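Local coordinates for hypothetical protein (Chromobacterium violaceum, PDB 2O3I) that is of unknown function but belongs to the S-Me-THD-like (DUF917) family, whose N- and C-terminal domains it carries, at residues D9-L13 and A229-R234; V129-G135 and V222-R228; T145-V151 and G218-V222. The protein carries 2 engineered substitutions. All blocks are in the same frame, centred on the assembly; numbering follows the deposited sequence.

Interaction 1: residues D9-L13 and A229-R234; sequences DLEPL and ALKLGR
P12 and G233 bring two helices into direct backbone contact, their CA atoms 4.0 Å apart. G233 has no side chain to keep the partner off, and its CA-H points at the carbonyl oxygen of P12 in a CA-H...O contact (G233 CA to P12 O 2.9 Å, 161° at the hydrogen). Beside this touch, P12 and L230 lie next to each other and point the same way, with P12 CG 3.8 Å from L230 CD1. L13 extends the apolar strip by setting its CD1 4.0 Å from the CB of A229.

R234 shows how a long side chain can close such an interface at its solvent-exposed end. Its CB leads to a CG turned away from its own carbonyl carbon (chi1 -80°), which passes 4.0 Å from P12 CB. The chain then runs extended to NE, whose N-H goes to a water; that water in turn donates to D9 OD1. Further on, L230 CD2 of the same helix lies over the centre of one guanidinium face, 3.8 Å above the plane. At the tip, NH2 meets D9 OD1 edge-on at 3.3 Å, a salt bridge with a straight but long and weak hydrogen bond. The carboxylate and guanidinium planes stand 63° apart, and OD2 of D9 is taken by the backbone N of S6.

The contact thus joins the start of helix 10-19 to the middle of helix 225-237. A229 also packs on A17 and L13 on L226, while L232 turns to M247 and F250 of helix 244-255.

Interaction 2: residues V129-G135 and V222-R228; sequences VDADGAG and VRGTLSR
D130 sets its CG opposite its own backbone N (chi1 -172°), which carries the carboxylate to the first turn of the helix that begins at T225. T225 holds OG1 between its backbone N and carbonyl carbon (chi1 60°), where the hydroxyl can reach D132. The two aspartates therefore grip neighbouring parts of one helix start. D130 OD1 accepts the backbone N-H of S227 at 2.9 Å (158°) from the syn side, tilted out of the carboxylate plane, and a weak, bent bond from L226 N. D130 OD2 takes the hydroxyl of S227 through its syn lone pair, at 2.6 Å from S227 OG.

These amides belong to the N-terminal turn of helix 225-237, whose N-cap position is filled by G224, a residue with no side chain to reach them; a carboxylate from a loop far off in the sequence, the one after strand 127-129, supplies the acceptor instead. Next to it, D130 centres an inverse gamma turn and its O accepts G224 N at 2.9 Å, while A131 and R223 form a single beta bridge.

D132 divides its oxygens between two tasks. OD1 receives the hydroxyl of T225 on its anti side, out of the carboxylate plane, 2.6 Å from T225 OG1, and is also hydrogen-bonded to S109 OG. OD2 accepts A134 N at 2.9 Å and G135 N at 2.7 Å, an Asx turn and Asx motif that pin the loop. Beyond it, the guanidinium edge of R228, which also makes a cation-pi contact with F20, offers NH2 to G135 O in a weak bond. V222 CG1 packs 3.9 Å from G135 CA, and a water links D132 O to V222 N.

Interaction 3: residues T145-V151 and G218-V222; sequences TYAAAGV and GALPV
A219 meets A149 and V151 at the apolar centre of this contact, its CB 3.9 Å from V151 CG2 while the methyl CB of A149 sits 3.7 Å from A219 CA. To one side, Y146 lays its ring obliquely against L220, with CE1 3.6 Å from L220 CD1. The first torsion of Y146 turns CG away from its carbonyl carbon (chi1 -56°), and the ring, stacked on W209, ends in a hydroxyl bonded to A106 O.

A Schellman motif brings V151 back beside A149: at G150 the chain leaves helical backbone angles, with positive phi, and bonds from G150 N to A147 O and from V151 N to Y146 O, the latter 3.2 Å, fold it against the last turn.

Toward the polar edge, T145 and P221 reach toward each other tip to tip, the methyl CG2 of T145 3.5 Å from P221 CG. OG1 of T145 lies 2.8 Å from A219 O, in the segment where helix 213-219 gives way to loop, and also near G133 O. A water donates to T145 OG1 at 2.7 Å.

All three contacts are buried and join the N-terminal family region to the C-terminal one, but the balance of apolar and polar contact differs. Interactions 1 and 2 share helix 225-237: the first packs its middle against another helix, the second fixes its start to a loop, and they touch where L13 CD1 lies 3.6 Å from L226 O. Interaction 2, its centre about 10 Å from the chain centre, is the most polar, with buried carboxylates binding amides and hydroxyls. Interaction 1 is apolar within and closes with a charged pair where R234 is exposed. Interaction 3, centred about 16 Å from the chain centre, is mainly apolar, with A149 and G218 exposed while T145 is buried; it shares V222 and a water with interaction 2.

Interaction 1: residues D9-L13 and A229-R234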
# COMPACT_ATOMS: atom_id res chain seq x y z
N ASP A 9 -20.64 -2.11 31.31
CA ASP A 9 -20.46 -3.47 30.82
C ASP A 9 -19.16 -3.63 30.02
O ASP A 9 -18.72 -4.75 29.77
CB ASP A 9 -21.63 -3.89 29.92
CG ASP A 9 -22.93 -4.03 30.68
OD1 ASP A 9 -22.90 -4.42 31.87
OD2 ASP A 9 -24.00 -3.77 30.07
N LEU A 10 -18.56 -2.52 29.61
CA LEU A 10 -17.34 -2.59 28.82
C LEU A 10 -16.13 -3.13 29.58
O LEU A 10 -15.28 -3.80 28.99
CB LEU A 10 -17.01 -1.21 28.23
CG LEU A 10 -18.09 -0.59 27.33
CD1 LEU A 10 -17.59 0.73 26.80
CD2 LEU A 10 -18.42 -1.54 26.18
N GLU A 11 -16.06 -2.84 30.87
CA GLU A 11 -14.93 -3.31 31.68
C GLU A 11 -14.92 -4.83 31.81
O GLU A 11 -13.89 -5.46 31.58
CB GLU A 11 -14.95 -2.65 33.06
CG GLU A 11 -13.97 -3.24 34.06
CD GLU A 11 -12.50 -3.13 33.63
OE1 GLU A 11 -11.65 -3.74 34.31
OE2 GLU A 11 -12.20 -2.45 32.63
N PRO A 12 -16.06 -5.43 32.18
CA PRO A 12 -16.03 -6.90 32.29
C PRO A 12 -15.90 -7.56 30.92
O PRO A 12 -15.31 -8.64 30.79
CB PRO A 12 -17.36 -7.22 32.97
CG PRO A 12 -18.25 -6.09 32.57
CD PRO A 12 -17.33 -4.89 32.68
N LEU A 13 -16.46 -6.91 29.91
CA LEU A 13 -16.43 -7.41 28.54
C LEU A 13 -15.01 -7.52 28.01
O LEU A 13 -14.64 -8.52 27.39
CB LEU A 13 -17.25 -6.48 27.63
CG LEU A 13 -17.24 -6.77 26.13
CD1 LEU A 13 -17.72 -8.19 25.85
CD2 LEU A 13 -18.13 -5.75 25.43
N ALA A 229 -17.85 -13.64 26.58
CA ALA A 229 -16.75 -12.81 27.05
C ALA A 229 -17.25 -11.95 28.21
O ALA A 229 -16.54 -11.73 29.19
CB ALA A 229 -16.23 -11.92 25.93
N LEU A 230 -18.49 -11.46 28.09
CA LEU A 230 -19.11 -10.63 29.11
C LEU A 230 -19.42 -11.42 30.39
O LEU A 230 -19.22 -10.92 31.50
CB LEU A 230 -20.39 -10.00 28.57
CG LEU A 230 -21.21 -9.15 29.56
CD1 LEU A 230 -20.40 -7.92 30.00
CD2 LEU A 230 -22.52 -8.73 28.90
N LYS A 231 -19.90 -12.64 30.24
CA LYS A 231 -20.23 -13.46 31.40
C LYS A 231 -18.97 -13.79 32.20
O LYS A 231 -18.99 -13.75 33.44
CB LYS A 231 -20.94 -14.74 30.97
CG LYS A 231 -21.39 -15.61 32.14
CD LYS A 231 -22.27 -16.76 31.69
CE LYS A 231 -22.64 -17.65 32.86
NZ LYS A 231 -23.39 -18.86 32.39
N LEU A 232 -17.88 -14.12 31.52
CA LEU A 232 -16.64 -14.44 32.21
C LEU A 232 -16.08 -13.19 32.89
O LEU A 232 -15.61 -13.24 34.04
CB LEU A 232 -15.60 -15.00 31.24
CG LEU A 232 -14.15 -15.07 31.74
CD1 LEU A 232 -14.07 -15.97 32.96
CD2 LEU A 232 -13.24 -15.60 30.64
N GLY A 233 -16.13 -12.08 32.17
CA GLY A 233 -15.63 -10.82 32.69
C GLY A 233 -16.33 -10.41 33.97
O GLY A 233 -15.70 -9.94 34.91
N ARG A 234 -17.65 -10.58 34.00
CA ARG A 234 -18.43 -10.24 35.18
C ARG A 234 -17.96 -11.07 36.37
O ARG A 234 -17.81 -10.55 37.47
CB ARG A 234 -19.92 -10.48 34.91
CG ARG A 234 -20.57 -9.35 34.12
CD ARG A 234 -22.01 -9.68 33.71
NE ARG A 234 -22.65 -8.51 33.11
CZ ARG A 234 -23.86 -8.51 32.56
NH1 ARG A 234 -24.58 -9.62 32.52
NH2 ARG A 234 -24.36 -7.39 32.06
O HOH W 1 -21.79 -5.83 33.96

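Interaction 2: residues V129-G135 and V222-R228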
# COMPACT_ATOMS: atom_id res chain seq x y z
N VAL A 129 -22.85 -7.67 16.11
CA VAL A 129 -23.22 -9.08 16.09
C VAL A 129 -22.51 -9.84 17.22
O VAL A 129 -21.34 -9.62 17.47
CB VAL A 129 -22.86 -9.70 14.73
CG1 VAL A 129 -23.20 -11.19 14.72
CG2 VAL A 129 -23.62 -8.97 13.63
N ASP A 130 -23.25 -10.72 17.90
CA ASP A 130 -22.68 -11.50 19.00
C ASP A 130 -21.92 -12.65 18.36
O ASP A 130 -22.41 -13.78 18.29
CB ASP A 130 -23.79 -12.04 19.92
CG ASP A 130 -23.24 -12.69 21.20
OD1 ASP A 130 -22.01 -12.65 21.42
OD2 ASP A 130 -24.04 -13.24 21.99
N ALA A 131 -20.72 -12.33 17.88
CA ALA A 131 -19.87 -13.30 17.21
C ALA A 131 -18.60 -12.61 16.75
O ALA A 131 -18.43 -11.41 16.92
CB ALA A 131 -20.60 -13.86 15.99
N ASP A 132 -17.69 -13.40 16.16
CA ASP A 132 -16.45 -12.91 15.59
C ASP A 132 -15.82 -14.01 14.74
O ASP A 132 -16.31 -15.14 14.72
CB ASP A 132 -15.48 -12.40 16.66
CG ASP A 132 -14.89 -13.50 17.50
OD1 ASP A 132 -15.35 -13.67 18.64
OD2 ASP A 132 -13.97 -14.20 17.01
N GLY A 133 -14.74 -13.67 14.05
CA GLY A 133 -14.10 -14.62 13.15
C GLY A 133 -13.34 -15.85 13.63
O GLY A 133 -12.90 -16.63 12.79
N ALA A 134 -13.21 -16.06 14.94
CA ALA A 134 -12.46 -17.23 15.40
C ALA A 134 -12.78 -17.69 16.81
O ALA A 134 -12.62 -18.86 17.14
CB ALA A 134 -10.97 -16.95 15.29
N GLY A 135 -13.23 -16.76 17.65
CA GLY A 135 -13.51 -17.11 19.03
C GLY A 135 -12.23 -16.89 19.82
O GLY A 135 -12.17 -17.12 21.02
N VAL A 222 -18.67 -19.19 14.36
CA VAL A 222 -18.37 -19.13 15.79
C VAL A 222 -19.21 -18.02 16.42
O VAL A 222 -18.94 -16.83 16.24
CB VAL A 222 -16.88 -18.89 16.03
CG1 VAL A 222 -16.55 -19.03 17.51
CG2 VAL A 222 -16.07 -19.89 15.20
N ARG A 223 -20.21 -18.42 17.19
CA ARG A 223 -21.15 -17.47 17.77
C ARG A 223 -21.24 -17.36 19.29
O ARG A 223 -20.76 -18.22 20.03
CB ARG A 223 -22.53 -17.79 17.21
CG ARG A 223 -22.49 -17.98 15.71
CD ARG A 223 -23.82 -18.38 15.15
NE ARG A 223 -23.76 -18.44 13.69
CZ ARG A 223 -24.80 -18.69 12.90
NH1 ARG A 223 -26.00 -18.93 13.44
NH2 ARG A 223 -24.64 -18.72 11.59
N GLY A 224 -21.87 -16.27 19.73
CA GLY A 224 -22.05 -16.01 21.15
C GLY A 224 -20.75 -15.68 21.85
O GLY A 224 -20.65 -15.76 23.07
N THR A 225 -19.75 -15.27 21.07
CA THR A 225 -18.43 -14.94 21.61
C THR A 225 -18.41 -13.66 22.42
O THR A 225 -17.62 -13.52 23.36
CB THR A 225 -17.41 -14.83 20.49
OG1 THR A 225 -17.81 -13.80 19.57
CG2 THR A 225 -17.30 -16.16 19.74
N LEU A 226 -19.27 -12.71 22.07
CA LEU A 226 -19.30 -11.46 22.82
C LEU A 226 -19.95 -11.71 24.18
O LEU A 226 -19.40 -11.32 25.22
CB LEU A 226 -20.05 -10.38 22.04
CG LEU A 226 -19.91 -8.94 22.57
CD1 LEU A 226 -20.19 -7.96 21.45
CD2 LEU A 226 -20.83 -8.71 23.76
N SER A 227 -21.11 -12.37 24.19
CA SER A 227 -21.80 -12.64 25.45
C SER A 227 -21.00 -13.52 26.42
O SER A 227 -20.99 -13.27 27.63
CB SER A 227 -23.18 -13.24 25.18
OG SER A 227 -23.13 -14.27 24.22
N ARG A 228 -20.32 -14.55 25.91
CA ARG A 228 -19.55 -15.39 26.81
C ARG A 228 -18.37 -14.58 27.37
O ARG A 228 -17.93 -14.79 28.50
CB ARG A 228 -19.04 -16.65 26.09
CG ARG A 228 -17.99 -16.37 25.07
CD ARG A 228 -17.14 -17.60 24.79
NE ARG A 228 -15.94 -17.16 24.09
CZ ARG A 228 -15.20 -17.93 23.31
NH1 ARG A 228 -15.52 -19.20 23.12
NH2 ARG A 228 -14.14 -17.42 22.69
O HOH W 2 -17.07 -17.18 13.02

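Interaction 3: residues T145-V151 and G218-V222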
# COMPACT_ATOMS: atom_id res chain seq x y z
N THR A 145 -12.76 -16.86 10.11
CA THR A 145 -13.76 -17.54 9.29
C THR A 145 -14.25 -16.75 8.08
O THR A 145 -14.72 -17.33 7.10
CB THR A 145 -14.97 -17.98 10.14
OG1 THR A 145 -15.48 -16.87 10.89
CG2 THR A 145 -14.55 -19.07 11.11
N TYR A 146 -14.11 -15.42 8.14
CA TYR A 146 -14.51 -14.55 7.04
C TYR A 146 -13.75 -14.97 5.78
O TYR A 146 -14.32 -15.09 4.69
CB TYR A 146 -14.18 -13.08 7.34
CG TYR A 146 -14.75 -12.53 8.63
CD1 TYR A 146 -16.11 -12.23 8.75
CD2 TYR A 146 -13.94 -12.30 9.73
CE1 TYR A 146 -16.64 -11.72 9.94
CE2 TYR A 146 -14.45 -11.79 10.92
CZ TYR A 146 -15.80 -11.51 11.02
OH TYR A 146 -16.31 -11.03 12.21
N ALA A 147 -12.45 -15.19 5.94
CA ALA A 147 -11.59 -15.59 4.84
C ALA A 147 -11.91 -17.00 4.33
O ALA A 147 -11.91 -17.25 3.12
CB ALA A 147 -10.12 -15.50 5.26
N ALA A 148 -12.19 -17.92 5.25
CA ALA A 148 -12.51 -19.30 4.87
C ALA A 148 -13.82 -19.37 4.10
O ALA A 148 -13.94 -20.13 3.12
CB ALA A 148 -12.58 -20.18 6.12
N ALA A 149 -14.80 -18.59 4.54
CA ALA A 149 -16.10 -18.55 3.90
C ALA A 149 -16.01 -17.89 2.53
O ALA A 149 -16.96 -17.90 1.76
CB ALA A 149 -17.09 -17.79 4.77
N GLY A 150 -14.86 -17.28 2.24
CA GLY A 150 -14.71 -16.65 0.94
C GLY A 150 -15.41 -15.31 0.72
O GLY A 150 -15.78 -14.99 -0.42
N VAL A 151 -15.59 -14.54 1.80
CA VAL A 151 -16.21 -13.20 1.71
C VAL A 151 -15.22 -12.26 1.06
O VAL A 151 -14.09 -12.18 1.50
CB VAL A 151 -16.48 -12.60 3.12
CG1 VAL A 151 -16.99 -11.21 2.97
CG2 VAL A 151 -17.50 -13.43 3.81
N GLY A 218 -22.78 -18.51 7.11
CA GLY A 218 -21.59 -19.30 6.85
C GLY A 218 -20.31 -18.57 7.19
O GLY A 218 -19.29 -19.18 7.49
N ALA A 219 -20.37 -17.24 7.15
CA ALA A 219 -19.19 -16.42 7.43
C ALA A 219 -18.85 -16.35 8.91
O ALA A 219 -17.69 -16.20 9.28
CB ALA A 219 -19.40 -15.02 6.87
N LEU A 220 -19.87 -16.46 9.76
CA LEU A 220 -19.67 -16.40 11.20
C LEU A 220 -20.13 -17.68 11.90
O LEU A 220 -21.14 -17.68 12.61
CB LEU A 220 -20.42 -15.19 11.78
CG LEU A 220 -19.89 -13.76 11.55
CD1 LEU A 220 -19.82 -13.45 10.07
CD2 LEU A 220 -20.81 -12.76 12.22
N PRO A 221 -19.41 -18.80 11.70
CA PRO A 221 -19.84 -20.03 12.37
C PRO A 221 -19.58 -20.04 13.88
O PRO A 221 -20.21 -20.81 14.61
CB PRO A 221 -19.06 -21.11 11.64
CG PRO A 221 -17.81 -20.39 11.19
CD PRO A 221 -18.35 -19.07 10.71
N VAL A 222 -18.67 -19.19 14.36
CA VAL A 222 -18.37 -19.13 15.79
C VAL A 222 -19.21 -18.02 16.42
O VAL A 222 -18.94 -16.83 16.24
CB VAL A 222 -16.88 -18.89 16.03
CG1 VAL A 222 -16.55 -19.03 17.51
CG2 VAL A 222 -16.07 -19.89 15.20
O HOH W 2 -17.07 -17.18 13.02